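Local coordinates for protein 6-phosphogluconate dehydratase (Shewanella oneidensis, PDB 2GP4) that probably catalyses, once its iron-sulfur cluster is in place, the dehydration of 6-phosphogluconate to 2-keto-3-deoxy-6-phosphogluconate, a step of the Entner-Doudoroff pathway, at residues Thr29-Ala34 and Trp340-Glu345; Ser148-Ala153 and Arg619-Ile624; Leu194-Gly199 and Ala276-Ala281; Asp472-Leu477 and Pro505-Leu510. One frame throughout, in Å; residues are numbered along the deposited sequence.

Contact 1 of 4, residues Thr29-Ala34 and Trp340-Glu345; sequences TDRIIA and WDDFSE
The guanidinium of R31 reaches across to the carboxylates of D342 and E345, and the three form a salt-bridge network between helix 23-51 and helix 340-347. The two short helical segments run nearly antiparallel, at 170°, with axes 10.8 Å apart. With CG anti to the backbone N (chi1 -177°) and a bend at chi3, the R31 chain carries its guanidinium to where both acceptors lie at the edge, somewhat tilted from its plane. R31 NH1 meets E345 OE1 at 2.7 Å on the syn side of that carboxylate, and NH2 adds a weak bond to the same oxygen. R31 NH2 also bonds D342 OD1, 3.0 Å away, through the anti lone pair, with a weak contribution from NE. The other oxygen, D342 OD2, lies 3.5 Å from I32 CG1, pairs with R35, one turn further along helix 23-51, and accepts from N339 N. Losing the guanidinium to an alanine here would probably deprive E345 of its mate in this contact and leave D342 with R35 as its remaining arginine partner. Two arginines of one helix thus flank a buried aspartate of the other, a balance that is likely to keep D342 ionised.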
loop_
_atom_site.group_PDB
_atom_site.type_symbol
_atom_site.label_atom_id
_atom_site.label_comp_id
_atom_site.label_asym_id
_atom_site.label_seq_id
_atom_site.Cartn_x
_atom_site.Cartn_y
_atom_site.Cartn_z
ATOM N N THR A 29 -9.256 -14.598 -6.029
ATOM C CA THR A 29 -7.996 -15.340 -6.042
ATOM C C THR A 29 -7.867 -16.200 -7.295
ATOM O O THR A 29 -6.851 -16.126 -7.994
ATOM C CB THR A 29 -7.827 -16.221 -4.777
ATOM O OG1 THR A 29 -7.884 -15.398 -3.606
ATOM C CG2 THR A 29 -6.501 -16.960 -4.807
ATOM N N ASP A 30 -8.899 -16.999 -7.579
ATOM C CA ASP A 30 -8.923 -17.846 -8.775
ATOM C C ASP A 30 -8.790 -17.037 -10.070
ATOM O O ASP A 30 -8.123 -17.471 -11.017
ATOM C CB ASP A 30 -10.211 -18.668 -8.835
ATOM C CG ASP A 30 -10.303 -19.713 -7.738
ATOM O OD1 ASP A 30 -9.302 -19.957 -7.023
ATOM O OD2 ASP A 30 -11.403 -20.296 -7.597
ATOM N N ARG A 31 -9.438 -15.876 -10.106
ATOM C CA ARG A 31 -9.385 -14.999 -11.273
ATOM C C ARG A 31 -7.957 -14.521 -11.519
ATOM O O ARG A 31 -7.503 -14.477 -12.665
ATOM C CB ARG A 31 -10.323 -13.803 -11.102
ATOM C CG ARG A 31 -10.370 -12.875 -12.315
ATOM C CD ARG A 31 -11.487 -11.850 -12.194
ATOM N NE ARG A 31 -11.286 -10.971 -11.040
ATOM C CZ ARG A 31 -12.169 -10.083 -10.600
ATOM N NH1 ARG A 31 -13.342 -9.944 -11.206
ATOM N NH2 ARG A 31 -11.875 -9.336 -9.548
ATOM N N ILE A 32 -7.265 -14.175 -10.434
ATOM C CA ILE A 32 -5.886 -13.700 -10.488
ATOM C C ILE A 32 -4.941 -14.827 -10.922
ATOM O O ILE A 32 -4.042 -14.604 -11.739
ATOM C CB ILE A 32 -5.449 -13.065 -9.137
ATOM C CG1 ILE A 32 -6.244 -11.775 -8.875
ATOM C CG2 ILE A 32 -3.964 -12.752 -9.132
ATOM C CD1 ILE A 32 -6.259 -11.324 -7.425
ATOM N N ILE A 33 -5.163 -16.033 -10.395
ATOM C CA ILE A 33 -4.383 -17.203 -10.781
ATOM C C ILE A 33 -4.517 -17.456 -12.284
ATOM O O ILE A 33 -3.514 -17.687 -12.969
ATOM C CB ILE A 33 -4.804 -18.465 -9.981
ATOM C CG1 ILE A 33 -4.424 -18.315 -8.499
ATOM C CG2 ILE A 33 -4.205 -19.753 -10.599
ATOM C CD1 ILE A 33 -5.090 -19.329 -7.578
ATOM N N ALA A 34 -5.752 -17.395 -12.786
ATOM C CA ALA A 34 -6.039 -17.631 -14.204
ATOM C C ALA A 34 -5.369 -16.588 -15.079
ATOM O O ALA A 34 -4.768 -16.912 -16.103
ATOM C CB ALA A 34 -7.547 -17.645 -14.459
ATOM N N TRP A 340 -7.769 -3.222 -10.529
ATOM C CA TRP A 340 -8.735 -2.545 -9.658
ATOM C C TRP A 340 -10.039 -3.304 -9.449
ATOM O O TRP A 340 -10.705 -3.110 -8.440
ATOM C CB TRP A 340 -9.016 -1.110 -10.125
ATOM C CG TRP A 340 -7.868 -0.174 -9.894
ATOM C CD1 TRP A 340 -6.821 -0.351 -9.024
ATOM C CD2 TRP A 340 -7.658 1.097 -10.517
ATOM N NE1 TRP A 340 -5.972 0.724 -9.078
ATOM C CE2 TRP A 340 -6.459 1.632 -9.980
ATOM C CE3 TRP A 340 -8.358 1.836 -11.481
ATOM C CZ2 TRP A 340 -5.946 2.865 -10.380
ATOM C CZ3 TRP A 340 -7.849 3.064 -11.875
ATOM C CH2 TRP A 340 -6.653 3.567 -11.323
ATOM N N ASP A 341 -10.401 -4.166 -10.393
ATOM C CA ASP A 341 -11.567 -5.036 -10.214
ATOM C C ASP A 341 -11.344 -5.986 -9.036
ATOM O O ASP A 341 -12.283 -6.308 -8.308
ATOM C CB ASP A 341 -11.856 -5.844 -11.472
ATOM C CG ASP A 341 -12.068 -4.977 -12.694
ATOM O OD1 ASP A 341 -11.119 -4.838 -13.490
ATOM O OD2 ASP A 341 -13.182 -4.447 -12.871
ATOM N N ASP A 342 -10.099 -6.437 -8.856
ATOM C CA ASP A 342 -9.751 -7.267 -7.708
ATOM C C ASP A 342 -9.957 -6.503 -6.404
ATOM O O ASP A 342 -10.588 -7.012 -5.490
ATOM C CB ASP A 342 -8.309 -7.773 -7.794
ATOM C CG ASP A 342 -8.014 -8.506 -9.098
ATOM O OD1 ASP A 342 -8.917 -9.176 -9.652
ATOM O OD2 ASP A 342 -6.859 -8.409 -9.565
ATOM N N PHE A 343 -9.435 -5.277 -6.337
ATOM C CA PHE A 343 -9.499 -4.467 -5.117
ATOM C C PHE A 343 -10.937 -4.138 -4.731
ATOM O O PHE A 343 -11.333 -4.306 -3.574
ATOM C CB PHE A 343 -8.689 -3.174 -5.275
ATOM C CG PHE A 343 -7.210 -3.354 -5.084
ATOM C CD1 PHE A 343 -6.641 -3.263 -3.817
ATOM C CD2 PHE A 343 -6.382 -3.605 -6.170
ATOM C CE1 PHE A 343 -5.276 -3.429 -3.634
ATOM C CE2 PHE A 343 -5.012 -3.766 -5.996
ATOM C CZ PHE A 343 -4.460 -3.680 -4.727
ATOM N N SER A 344 -11.702 -3.683 -5.721
ATOM C CA SER A 344 -13.071 -3.215 -5.542
ATOM C C SER A 344 -14.000 -4.348 -5.109
ATOM O O SER A 344 -14.839 -4.162 -4.227
ATOM C CB SER A 344 -13.567 -2.570 -6.844
ATOM O OG SER A 344 -14.850 -1.996 -6.706
ATOM N N GLU A 345 -13.830 -5.523 -5.712
ATOM C CA GLU A 345 -14.671 -6.679 -5.399
ATOM C C GLU A 345 -14.280 -7.354 -4.081
ATOM O O GLU A 345 -15.143 -7.878 -3.368
ATOM C CB GLU A 345 -14.733 -7.664 -6.582
ATOM C CG GLU A 345 -15.546 -7.096 -7.752
ATOM C CD GLU A 345 -15.349 -7.804 -9.087
ATOM O OE1 GLU A 345 -14.747 -8.901 -9.130
ATOM O OE2 GLU A 345 -15.824 -7.248 -10.110
#

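Contact 2 of 4, residues Ser148-Ala153 and Arg619-Ile624; sequences SREVIA and RSTSAI
E150 receives the chain's C-terminal tail, its carboxylate meeting the backbone and hydroxyl of S620; helix 145-160 of the largely alpha-helical N-terminal domain thereby binds an irregular segment that follows helix 605-609. Bent at chi2 (-65°), the E150 side chain turns OE1 toward the tail. The S620 backbone N donates to OE1 of E150 at 2.7 Å in a nearly straight bond (165°), approaching from above the carboxylate plane. S620 OG donates to the same E150 OE1, also at 2.7 Å, but through the anti lone pair, and the backbone N of T621 adds a third, weak bond. The second oxygen is held from within the helix: R149 grips E150 OE2 side-on, with NE at 2.9 Å and NH2 at 3.0 Å, both from the same face of the carboxylate. That arginine is itself positioned by G617 O, which accepts from NH2, and by H326, which meets NH1. A glutamine in place of E150 would probably lose the salt bridge, leaving R149 without its charged mate and perhaps turning an amide NH2 toward donors. On the tail side, the R619 backbone N is paired with S612 OG, while its guanidinium finds E626. One water completes the arrangement, donating to E150 OE2 at 2.6 Å and lying 2.7 Å from T621 OG1.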
loop_
_atom_site.group_PDB
_atom_site.type_symbol
_atom_site.label_atom_id
_atom_site.label_comp_id
_atom_site.label_asym_id
_atom_site.label_seq_id
_atom_site.Cartn_x
_atom_site.Cartn_y
_atom_site.Cartn_z
ATOM N N SER A 148 11.447 7.145 -6.256
ATOM C CA SER A 148 12.462 6.558 -5.374
ATOM C C SER A 148 12.256 5.063 -5.110
ATOM O O SER A 148 13.209 4.354 -4.794
ATOM C CB SER A 148 12.541 7.311 -4.045
ATOM O OG SER A 148 11.351 7.146 -3.297
ATOM N N ARG A 149 11.015 4.595 -5.229
ATOM C CA ARG A 149 10.733 3.161 -5.162
ATOM C C ARG A 149 11.471 2.427 -6.277
ATOM O O ARG A 149 12.087 1.391 -6.037
ATOM C CB ARG A 149 9.230 2.878 -5.256
ATOM C CG ARG A 149 8.889 1.391 -5.258
ATOM C CD ARG A 149 7.457 1.152 -5.683
ATOM N NE ARG A 149 7.283 1.265 -7.132
ATOM C CZ ARG A 149 6.111 1.211 -7.762
ATOM N NH1 ARG A 149 4.976 1.058 -7.084
ATOM N NH2 ARG A 149 6.077 1.324 -9.084
ATOM N N GLU A 150 11.411 2.978 -7.488
ATOM C CA GLU A 150 12.086 2.386 -8.637
ATOM C C GLU A 150 13.603 2.407 -8.437
ATOM O O GLU A 150 14.300 1.431 -8.775
ATOM C CB GLU A 150 11.687 3.097 -9.936
ATOM C CG GLU A 150 10.167 3.133 -10.200
ATOM C CD GLU A 150 9.590 1.748 -10.431
ATOM O OE1 GLU A 150 9.672 1.257 -11.576
ATOM O OE2 GLU A 150 9.069 1.142 -9.468
ATOM N N VAL A 151 14.100 3.504 -7.861
ATOM C CA VAL A 151 15.524 3.651 -7.579
ATOM C C VAL A 151 15.978 2.618 -6.546
ATOM O O VAL A 151 17.004 1.970 -6.745
ATOM C CB VAL A 151 15.889 5.093 -7.147
ATOM C CG1 VAL A 151 17.379 5.201 -6.808
ATOM C CG2 VAL A 151 15.522 6.084 -8.239
ATOM N N ILE A 152 15.204 2.458 -5.468
ATOM C CA ILE A 152 15.462 1.446 -4.414
ATOM C C ILE A 152 15.480 0.016 -4.983
ATOM O O ILE A 152 16.362 -0.777 -4.649
ATOM C CB ILE A 152 14.431 1.559 -3.236
ATOM C CG1 ILE A 152 14.680 2.837 -2.424
ATOM C CG2 ILE A 152 14.472 0.326 -2.310
ATOM C CD1 ILE A 152 13.458 3.340 -1.665
ATOM N N ALA A 153 14.501 -0.294 -5.837
ATOM C CA ALA A 153 14.440 -1.568 -6.555
ATOM C C ALA A 153 15.711 -1.858 -7.362
ATOM O O ALA A 153 16.247 -2.967 -7.319
ATOM C CB ALA A 153 13.211 -1.603 -7.470
ATOM N N ARG A 619 4.870 1.416 -12.721
ATOM C CA ARG A 619 6.185 0.801 -12.891
ATOM C C ARG A 619 6.949 1.504 -13.996
ATOM O O ARG A 619 6.349 2.005 -14.944
ATOM C CB ARG A 619 6.049 -0.672 -13.293
ATOM C CG ARG A 619 5.232 -1.568 -12.366
ATOM C CD ARG A 619 5.347 -3.032 -12.796
ATOM N NE ARG A 619 4.824 -3.249 -14.146
ATOM C CZ ARG A 619 5.344 -4.093 -15.036
ATOM N NH1 ARG A 619 6.419 -4.811 -14.741
ATOM N NH2 ARG A 619 4.790 -4.213 -16.232
ATOM N N SER A 620 8.272 1.534 -13.871
ATOM C CA SER A 620 9.149 1.866 -14.987
ATOM C C SER A 620 9.938 0.610 -15.353
ATOM O O SER A 620 10.557 0.530 -16.416
ATOM C CB SER A 620 10.095 3.017 -14.626
ATOM O OG SER A 620 10.938 2.660 -13.541
ATOM N N THR A 621 9.897 -0.375 -14.461
ATOM C CA THR A 621 10.654 -1.613 -14.637
ATOM C C THR A 621 9.871 -2.652 -15.436
ATOM O O THR A 621 8.670 -2.495 -15.676
ATOM C CB THR A 621 11.071 -2.225 -13.280
ATOM O OG1 THR A 621 9.906 -2.438 -12.470
ATOM C CG2 THR A 621 12.037 -1.307 -12.539
ATOM N N SER A 622 10.578 -3.696 -15.862
ATOM C CA SER A 622 9.972 -4.858 -16.493
ATOM C C SER A 622 10.071 -6.060 -15.571
ATOM O O SER A 622 10.975 -6.138 -14.740
ATOM C CB SER A 622 10.669 -5.178 -17.809
ATOM O OG SER A 622 10.431 -4.158 -18.750
ATOM N N ALA A 623 9.122 -6.982 -15.723
ATOM C CA ALA A 623 9.128 -8.250 -15.008
ATOM C C ALA A 623 9.884 -9.282 -15.835
ATOM O O ALA A 623 9.963 -9.158 -17.062
ATOM C CB ALA A 623 7.706 -8.711 -14.759
ATOM N N ILE A 624 10.435 -10.292 -15.161
ATOM C CA ILE A 624 11.118 -11.410 -15.816
ATOM C C ILE A 624 10.326 -11.930 -17.018
ATOM O O ILE A 624 10.860 -12.026 -18.125
ATOM C CB ILE A 624 11.335 -12.605 -14.838
ATOM C CG1 ILE A 624 12.109 -12.178 -13.581
ATOM C CG2 ILE A 624 11.998 -13.785 -15.556
ATOM C CD1 ILE A 624 13.593 -12.363 -13.649
HETATM O O HOH W 1 8.764 -1.350 -10.282
#

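Contact 3 of 4, residues Leu194-Gly199 and Ala276-Ala281; sequences LFVPAG and ALNKMA
V196 splits its two methyls between an apolar and a polar neighbour on helix 272-287. On the tight side its CG2 meets A281 CB at 3.8 Å, an apolar contact. L194 flanks the same alanine: its CD2 lies 3.9 Å from A281 O and 4.3 Å from A281 CB, touching the backbone a little more closely than the methyl. The small side chain of A281 is consistent with so close an approach of the helix to both residues, and all three are buried. L194 also leans on Q284 and V285, the next turn of the helix.

The arrangement is a helix packed beside the edge strand of a three-stranded mixed sheet: strand 193-195 is bonded through its backbone to L170 of strand 167-171, and helix 272-287 lies against it. V196 continues that bonding just past the strand and also touches L169 and L171. A different flank of the helix, bearing L277 and the selenomethionine M280, packs on L412 and W414 of strand 411-416.

Toward N278, which is partly exposed, the fit changes character. V196 CG1, set anti to its own backbone N (chi1 -174°), lies 3.4 Å from N278 OD1, and no direct hydrogen bond crosses the contact. P197 O and N278 OD1 stand 4.3 Å apart and are joined by a water, which donates to each of these two oxygens at 2.7 Å.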
loop_
_atom_site.group_PDB
_atom_site.type_symbol
_atom_site.label_atom_id
_atom_site.label_comp_id
_atom_site.label_asym_id
_atom_site.label_seq_id
_atom_site.Cartn_x
_atom_site.Cartn_y
_atom_site.Cartn_z
ATOM N N LEU A 194 14.306 -12.705 4.367
ATOM C CA LEU A 194 13.436 -12.205 5.418
ATOM C C LEU A 194 13.614 -10.708 5.554
ATOM O O LEU A 194 14.739 -10.202 5.477
ATOM C CB LEU A 194 13.765 -12.862 6.761
ATOM C CG LEU A 194 13.116 -14.198 7.115
ATOM C CD1 LEU A 194 13.751 -15.364 6.365
ATOM C CD2 LEU A 194 13.214 -14.417 8.611
ATOM N N PHE A 195 12.500 -10.007 5.750
ATOM C CA PHE A 195 12.533 -8.609 6.145
ATOM C C PHE A 195 12.785 -8.522 7.652
ATOM O O PHE A 195 12.209 -9.286 8.433
ATOM C CB PHE A 195 11.227 -7.908 5.769
ATOM C CG PHE A 195 11.147 -7.499 4.319
ATOM C CD1 PHE A 195 10.771 -8.415 3.340
ATOM C CD2 PHE A 195 11.439 -6.189 3.934
ATOM C CE1 PHE A 195 10.690 -8.036 2.001
ATOM C CE2 PHE A 195 11.359 -5.802 2.596
ATOM C CZ PHE A 195 10.985 -6.727 1.629
ATOM N N VAL A 196 13.665 -7.605 8.046
ATOM C CA VAL A 196 14.033 -7.418 9.442
ATOM C C VAL A 196 13.656 -5.995 9.875
ATOM O O VAL A 196 14.381 -5.041 9.588
ATOM C CB VAL A 196 15.542 -7.688 9.680
ATOM C CG1 VAL A 196 15.875 -7.636 11.159
ATOM C CG2 VAL A 196 15.953 -9.036 9.105
ATOM N N PRO A 197 12.505 -5.846 10.554
ATOM C CA PRO A 197 12.011 -4.519 10.916
ATOM C C PRO A 197 12.745 -3.911 12.107
ATOM O O PRO A 197 13.275 -4.638 12.956
ATOM C CB PRO A 197 10.553 -4.783 11.279
ATOM C CG PRO A 197 10.551 -6.179 11.788
ATOM C CD PRO A 197 11.597 -6.916 11.009
ATOM N N ALA A 198 12.770 -2.582 12.159
ATOM C CA ALA A 198 13.390 -1.856 13.264
ATOM C C ALA A 198 12.401 -1.643 14.411
ATOM O O ALA A 198 12.788 -1.617 15.582
ATOM C CB ALA A 198 13.931 -0.525 12.779
ATOM N N GLY A 199 11.128 -1.496 14.057
ATOM C CA GLY A 199 10.077 -1.179 15.015
ATOM C C GLY A 199 9.508 0.207 14.778
ATOM O O GLY A 199 9.878 0.876 13.808
ATOM N N ALA A 276 16.908 -10.138 20.172
ATOM C CA ALA A 276 16.665 -11.568 19.963
ATOM C C ALA A 276 16.007 -11.874 18.610
ATOM O O ALA A 276 16.358 -12.858 17.958
ATOM C CB ALA A 276 15.839 -12.142 21.111
ATOM N N LEU A 277 15.064 -11.027 18.194
ATOM C CA LEU A 277 14.382 -11.181 16.906
ATOM C C LEU A 277 15.297 -10.943 15.707
ATOM O O LEU A 277 15.085 -11.528 14.645
ATOM C CB LEU A 277 13.158 -10.271 16.819
ATOM C CG LEU A 277 11.951 -10.604 17.701
ATOM C CD1 LEU A 277 10.891 -9.533 17.542
ATOM C CD2 LEU A 277 11.373 -11.981 17.393
ATOM N N ASN A 278 16.303 -10.087 15.878
ATOM C CA ASN A 278 17.332 -9.889 14.861
ATOM C C ASN A 278 18.192 -11.135 14.710
ATOM O O ASN A 278 18.623 -11.473 13.605
ATOM C CB ASN A 278 18.217 -8.680 15.192
ATOM C CG ASN A 278 17.456 -7.356 15.150
ATOM O OD1 ASN A 278 16.450 -7.209 14.447
ATOM N ND2 ASN A 278 17.942 -6.383 15.908
ATOM N N LYS A 279 18.430 -11.817 15.829
ATOM C CA LYS A 279 19.234 -13.034 15.836
ATOM C C LYS A 279 18.467 -14.180 15.187
ATOM O O LYS A 279 19.037 -14.965 14.424
ATOM C CB LYS A 279 19.636 -13.422 17.265
ATOM C CG LYS A 279 20.113 -12.275 18.155
ATOM C CD LYS A 279 21.558 -11.875 17.885
ATOM C CE LYS A 279 22.070 -10.905 18.944
ATOM N NZ LYS A 279 22.078 -11.513 20.309
HETATM N N MSE A 280 17.174 -14.270 15.494
HETATM C CA MSE A 280 16.322 -15.321 14.950
HETATM C C MSE A 280 16.161 -15.172 13.439
HETATM O O MSE A 280 16.190 -16.161 12.707
HETATM C CB MSE A 280 14.956 -15.323 15.641
HETATM C CG MSE A 280 14.098 -16.527 15.304
HETATM SE SE MSE A 280 14.899 -18.166 15.974
HETATM C CE MSE A 280 14.099 -19.449 14.737
ATOM N N ALA A 281 16.003 -13.933 12.984
ATOM C CA ALA A 281 15.908 -13.640 11.556
ATOM C C ALA A 281 17.115 -14.184 10.794
ATOM O O ALA A 281 16.949 -14.798 9.746
ATOM C CB ALA A 281 15.746 -12.146 11.322
HETATM O O HOH W 2 13.803 -7.150 13.830
#

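Contact 4 of 4, residues Asp472-Leu477 and Pro505-Leu510; sequences DDQNKL and PELHKL
Q474 extends its side chain over L507 and K509, joining two loops of successive beta-alpha-beta crossovers in the C-terminal domain: one leads from strand 463-471 into helix 477-482, the other lies between strand 490-494 and helix 511-519. Hydrogen bonds hold the polar side of the contact. The backbone N of K509 donates to Q474 OE1 at 3.1 Å, tilted 33° from the plane of the amide carbonyl. The other end of the amide, Q474 NE2, donates to a water 3.1 Å away that also accepts from the H508 backbone N, so both ends of the amide are engaged and its rotation is likely to be fixed. K509 NZ, carried by a chain bent at chi3, donates to N475 OD1 in the carbonyl plane; the refined length is unusually short and best treated as doubtful. An Asx turn steadies this partner from within its own loop, D473 OD1 accepting from the N475 backbone N at 2.9 Å.

Van der Waals contacts follow from the leucines. L507 CD2 lies against the amide carbon Q474 CD at 3.6 Å, and L510 CD1 approaches Q474 CB at 3.7 Å. The buried L477 and L510 form an apolar pair, crossing at about a right angle, and continue into the sheet, where L477 reaches V492 and L510 reaches V494 and L526. Between these two leucines the nearest methyls are L477 CD2 and L510 CD1, 3.8 Å apart.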
loop_
_atom_site.group_PDB
_atom_site.type_symbol
_atom_site.label_atom_id
_atom_site.label_comp_id
_atom_site.label_asym_id
_atom_site.label_seq_id
_atom_site.Cartn_x
_atom_site.Cartn_y
_atom_site.Cartn_z
ATOM N N ASP A 472 -4.437 22.858 -13.084
ATOM C CA ASP A 472 -3.346 21.920 -13.369
ATOM C C ASP A 472 -2.222 21.989 -12.340
ATOM O O ASP A 472 -1.125 21.465 -12.552
ATOM C CB ASP A 472 -2.822 22.081 -14.807
ATOM C CG ASP A 472 -2.295 23.477 -15.107
ATOM O OD1 ASP A 472 -2.003 24.258 -14.174
ATOM O OD2 ASP A 472 -2.156 23.788 -16.307
ATOM N N ASP A 473 -2.522 22.633 -11.220
ATOM C CA ASP A 473 -1.588 22.796 -10.121
ATOM C C ASP A 473 -2.431 23.008 -8.879
ATOM O O ASP A 473 -3.301 23.879 -8.859
ATOM C CB ASP A 473 -0.687 24.009 -10.377
ATOM C CG ASP A 473 0.440 24.143 -9.364
ATOM O OD1 ASP A 473 0.249 23.817 -8.170
ATOM O OD2 ASP A 473 1.529 24.611 -9.766
ATOM N N GLN A 474 -2.177 22.212 -7.844
ATOM C CA GLN A 474 -2.952 22.285 -6.606
ATOM C C GLN A 474 -2.830 23.651 -5.906
ATOM O O GLN A 474 -3.679 24.014 -5.089
ATOM C CB GLN A 474 -2.577 21.142 -5.656
ATOM C CG GLN A 474 -1.209 21.274 -4.979
ATOM C CD GLN A 474 -1.078 20.396 -3.739
ATOM O OE1 GLN A 474 -2.077 19.947 -3.168
ATOM N NE2 GLN A 474 0.156 20.151 -3.318
ATOM N N ASN A 475 -1.776 24.396 -6.235
ATOM C CA ASN A 475 -1.551 25.717 -5.660
ATOM C C ASN A 475 -2.500 26.793 -6.193
ATOM O O ASN A 475 -2.702 27.815 -5.541
ATOM C CB ASN A 475 -0.095 26.146 -5.849
ATOM C CG ASN A 475 0.879 25.211 -5.162
ATOM O OD1 ASN A 475 0.841 25.034 -3.945
ATOM N ND2 ASN A 475 1.760 24.606 -5.943
ATOM N N LYS A 476 -3.081 26.549 -7.368
ATOM C CA LYS A 476 -4.035 27.465 -7.997
ATOM C C LYS A 476 -5.406 27.482 -7.311
ATOM O O LYS A 476 -6.233 28.360 -7.592
ATOM C CB LYS A 476 -4.224 27.098 -9.470
ATOM C CG LYS A 476 -3.084 27.501 -10.378
ATOM C CD LYS A 476 -3.377 27.086 -11.805
ATOM C CE LYS A 476 -2.441 27.769 -12.791
ATOM N NZ LYS A 476 -1.106 27.130 -12.841
ATOM N N LEU A 477 -5.636 26.522 -6.416
ATOM C CA LEU A 477 -6.943 26.318 -5.797
ATOM C C LEU A 477 -7.341 27.415 -4.808
ATOM O O LEU A 477 -8.504 27.823 -4.769
ATOM C CB LEU A 477 -7.010 24.943 -5.115
ATOM C CG LEU A 477 -8.385 24.523 -4.578
ATOM C CD1 LEU A 477 -9.335 24.210 -5.732
ATOM C CD2 LEU A 477 -8.277 23.343 -3.618
ATOM N N PRO A 505 3.020 13.546 -7.048
ATOM C CA PRO A 505 3.186 13.892 -5.638
ATOM C C PRO A 505 1.858 13.814 -4.876
ATOM O O PRO A 505 0.802 14.071 -5.453
ATOM C CB PRO A 505 3.673 15.344 -5.696
ATOM C CG PRO A 505 3.084 15.886 -6.954
ATOM C CD PRO A 505 3.077 14.737 -7.919
ATOM N N GLU A 506 1.919 13.447 -3.601
ATOM C CA GLU A 506 0.754 13.492 -2.713
ATOM C C GLU A 506 0.296 14.929 -2.595
ATOM O O GLU A 506 1.090 15.816 -2.288
ATOM C CB GLU A 506 1.103 12.955 -1.321
ATOM C CG GLU A 506 1.273 11.438 -1.253
ATOM C CD GLU A 506 1.636 10.956 0.134
ATOM O OE1 GLU A 506 1.661 11.791 1.068
ATOM O OE2 GLU A 506 1.901 9.744 0.291
ATOM N N LEU A 507 -0.979 15.163 -2.873
ATOM C CA LEU A 507 -1.508 16.516 -2.875
ATOM C C LEU A 507 -2.255 16.781 -1.573
ATOM O O LEU A 507 -3.352 16.288 -1.375
ATOM C CB LEU A 507 -2.403 16.740 -4.098
ATOM C CG LEU A 507 -1.799 16.425 -5.474
ATOM C CD1 LEU A 507 -2.903 16.254 -6.500
ATOM C CD2 LEU A 507 -0.789 17.488 -5.915
ATOM N N HIS A 508 -1.639 17.558 -0.688
ATOM C CA HIS A 508 -2.165 17.767 0.659
ATOM C C HIS A 508 -3.032 19.016 0.791
ATOM O O HIS A 508 -3.705 19.188 1.799
ATOM C CB HIS A 508 -1.025 17.802 1.683
ATOM C CG HIS A 508 -0.219 16.541 1.727
ATOM N ND1 HIS A 508 -0.698 15.370 2.274
ATOM C CD2 HIS A 508 1.031 16.265 1.281
ATOM C CE1 HIS A 508 0.224 14.429 2.170
ATOM N NE2 HIS A 508 1.283 14.945 1.571
ATOM N N LYS A 509 -3.021 19.871 -0.227
ATOM C CA LYS A 509 -3.717 21.160 -0.162
ATOM C C LYS A 509 -5.163 21.130 -0.679
ATOM O O LYS A 509 -5.818 22.171 -0.751
ATOM C CB LYS A 509 -2.909 22.233 -0.906
ATOM C CG LYS A 509 -1.615 22.635 -0.198
ATOM C CD LYS A 509 -0.685 23.440 -1.100
ATOM C CE LYS A 509 -1.076 24.905 -1.156
ATOM N NZ LYS A 509 0.051 25.735 -1.678
ATOM N N LEU A 510 -5.656 19.939 -1.016
ATOM C CA LEU A 510 -6.949 19.786 -1.691
ATOM C C LEU A 510 -8.129 19.523 -0.759
ATOM O O LEU A 510 -9.147 20.225 -0.821
ATOM C CB LEU A 510 -6.863 18.679 -2.748
ATOM C CG LEU A 510 -6.674 19.057 -4.221
ATOM C CD1 LEU A 510 -5.967 20.395 -4.415
ATOM C CD2 LEU A 510 -5.955 17.943 -4.981
HETATM O O HOH W 3 1.081 18.893 -0.653
#

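From the N terminus, helix 23-51 opens contact 1 and helix 145-160 opens contact 2. Contact 3 then opens and closes a loop of its own, tying an outer strand to helix 272-287, nested within both larger loops. Contact 1 closes at 340-345, before contact 2 does, so the two cross. Contact 4 follows in series with contacts 1 and 3, linking neighbouring crossovers of the C-terminal sheet, and is nested within contact 2, whose loop closes last, when residues 619-624 return to the helical domain. Contacts 3 and 4 lie on opposite sides of the chain's centre, their own centres about 39 Å apart.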